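Local structure of cyclin-dependent kinase inhibitor 3 (Homo sapiens, 1FPZ) at residues I72-V77 against I102-P107. The protein dephosphorylates phosphotyrosine and phosphoserine or phosphothreonine in proteins, and removes the activating phosphate from the threonine of CDK2 in a cyclin-dependent manner. The protein carries 1 engineered substitution. Residues are numbered along the deposited sequence; the frame is centred on the assembly and turned at random.
Sequences IQDIFV and ITHHHP
Phe76 and His104 both turn CG away from their own carbonyl carbon to lie beside the backbone N (chi1 -69° and -52°), and on paired parallel strands this brings the two rings together on one face of the sheet. The planes differ by 1° and the centroids are 3.9 Å apart, an offset stack; His104 CB adds a CH-pi contact over the same Phe76 face, 3.7 Å from the ring centroid. The imidazole is pinned at its edge as well: NE2 of His104 donates to Asp74 OD2 at 2.8 Å, almost exactly in the ring plane and onto the anti lone pair of the carboxylate. ND1 is hydrogen-bonded to Glu125 OE2, a setting that may favour the protonated ring, although Arg134 pairs with OD1 of Asp74. A leucine in place of His104 would probably leave Asp74 OD2 without this donor and Phe76 without its flat partner. Behind the side chains, His104 N bonds to Ile75 O at 2.9 Å and its carbonyl O receives Val77 N at 3.0 Å, while His106 N continues the pairing to Val77 O. Strand 102-105 forms an edge of the central sheet of this phosphatase fold, and strand 74-77 lies between it and strand 136-139. Helix 116-131 covers the face bearing Asp74 and Phe76 and touches His106 just past the strand end; on the other, helix 92-98 meets Ile75 and Thr103.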
# COMPACT_ATOMS: atom_id res chain seq x y z
N ILE A 72 -11.25 -0.74 -9.53
CA ILE A 72 -10.16 -1.34 -8.78
C ILE A 72 -10.11 -2.81 -9.15
O ILE A 72 -11.10 -3.51 -9.03
CB ILE A 72 -10.39 -1.25 -7.27
CG1 ILE A 72 -10.71 0.19 -6.86
CG2 ILE A 72 -9.18 -1.79 -6.54
CD1 ILE A 72 -9.62 1.18 -7.16
N GLN A 73 -8.95 -3.28 -9.59
CA GLN A 73 -8.84 -4.68 -9.97
C GLN A 73 -8.05 -5.52 -8.97
O GLN A 73 -8.37 -6.68 -8.73
CB GLN A 73 -8.17 -4.78 -11.33
CG GLN A 73 -8.62 -3.72 -12.31
CD GLN A 73 -8.50 -4.19 -13.72
OE1 GLN A 73 -9.36 -4.91 -14.22
NE2 GLN A 73 -7.41 -3.80 -14.38
N ASP A 74 -7.02 -4.93 -8.40
CA ASP A 74 -6.18 -5.60 -7.42
C ASP A 74 -5.99 -4.70 -6.20
O ASP A 74 -5.72 -3.51 -6.37
CB ASP A 74 -4.81 -5.91 -8.03
CG ASP A 74 -4.87 -6.98 -9.09
OD1 ASP A 74 -5.53 -6.76 -10.13
OD2 ASP A 74 -4.25 -8.04 -8.89
N ILE A 75 -6.11 -5.26 -4.99
CA ILE A 75 -5.92 -4.50 -3.73
C ILE A 75 -4.87 -5.15 -2.82
O ILE A 75 -4.94 -6.34 -2.58
CB ILE A 75 -7.22 -4.41 -2.91
CG1 ILE A 75 -8.30 -3.68 -3.71
CG2 ILE A 75 -6.98 -3.64 -1.61
CD1 ILE A 75 -9.62 -3.72 -3.05
N PHE A 76 -3.89 -4.38 -2.32
CA PHE A 76 -2.86 -4.92 -1.43
C PHE A 76 -3.16 -4.43 -0.01
O PHE A 76 -3.30 -3.23 0.23
CB PHE A 76 -1.45 -4.46 -1.82
CG PHE A 76 -0.95 -5.05 -3.11
CD1 PHE A 76 -1.57 -4.76 -4.33
CD2 PHE A 76 0.16 -5.89 -3.11
CE1 PHE A 76 -1.07 -5.29 -5.54
CE2 PHE A 76 0.66 -6.43 -4.31
CZ PHE A 76 0.05 -6.12 -5.51
N VAL A 77 -3.23 -5.37 0.92
CA VAL A 77 -3.55 -5.07 2.30
C VAL A 77 -2.40 -5.36 3.23
O VAL A 77 -1.91 -6.50 3.27
CB VAL A 77 -4.76 -5.89 2.75
CG1 VAL A 77 -5.07 -5.62 4.22
CG2 VAL A 77 -5.95 -5.58 1.86
N ILE A 102 -8.91 -8.95 -6.96
CA ILE A 102 -7.85 -9.86 -6.51
C ILE A 102 -7.19 -9.21 -5.30
O ILE A 102 -6.76 -8.06 -5.34
CB ILE A 102 -6.79 -10.12 -7.56
CG1 ILE A 102 -7.44 -10.64 -8.84
CG2 ILE A 102 -5.78 -11.12 -7.02
CD1 ILE A 102 -8.18 -9.53 -9.59
N THR A 103 -7.15 -9.98 -4.22
CA THR A 103 -6.64 -9.56 -2.93
C THR A 103 -5.24 -10.10 -2.59
O THR A 103 -5.02 -11.30 -2.57
CB THR A 103 -7.68 -10.00 -1.85
OG1 THR A 103 -8.92 -9.30 -2.09
CG2 THR A 103 -7.21 -9.68 -0.45
N HIS A 104 -4.32 -9.17 -2.32
CA HIS A 104 -2.92 -9.47 -1.97
C HIS A 104 -2.67 -9.12 -0.50
O HIS A 104 -2.29 -7.99 -0.16
CB HIS A 104 -2.00 -8.61 -2.83
CG HIS A 104 -2.28 -8.70 -4.31
ND1 HIS A 104 -1.47 -9.41 -5.18
CD2 HIS A 104 -3.23 -8.11 -5.08
CE1 HIS A 104 -1.90 -9.24 -6.41
NE2 HIS A 104 -2.97 -8.46 -6.38
N HIS A 105 -2.89 -10.07 0.40
CA HIS A 105 -2.68 -9.76 1.80
C HIS A 105 -1.24 -10.04 2.26
O HIS A 105 -0.80 -11.19 2.27
CB HIS A 105 -3.64 -10.57 2.66
CG HIS A 105 -3.51 -10.29 4.13
ND1 HIS A 105 -3.50 -11.29 5.08
CD2 HIS A 105 -3.40 -9.12 4.81
CE1 HIS A 105 -3.38 -10.75 6.28
NE2 HIS A 105 -3.32 -9.43 6.14
N HIS A 106 -0.51 -8.99 2.63
CA HIS A 106 0.87 -9.12 3.08
C HIS A 106 1.02 -8.35 4.38
O HIS A 106 1.56 -7.22 4.41
CB HIS A 106 1.83 -8.53 2.07
CG HIS A 106 1.74 -9.14 0.72
ND1 HIS A 106 2.62 -10.10 0.28
CD2 HIS A 106 0.88 -8.92 -0.30
CE1 HIS A 106 2.32 -10.44 -0.96
NE2 HIS A 106 1.27 -9.74 -1.34
N PRO A 107 0.56 -8.94 5.49
CA PRO A 107 0.65 -8.28 6.80
C PRO A 107 2.03 -7.72 7.21
O PRO A 107 3.04 -8.40 7.12
CB PRO A 107 0.13 -9.35 7.77
CG PRO A 107 0.32 -10.65 7.03
CD PRO A 107 -0.01 -10.29 5.60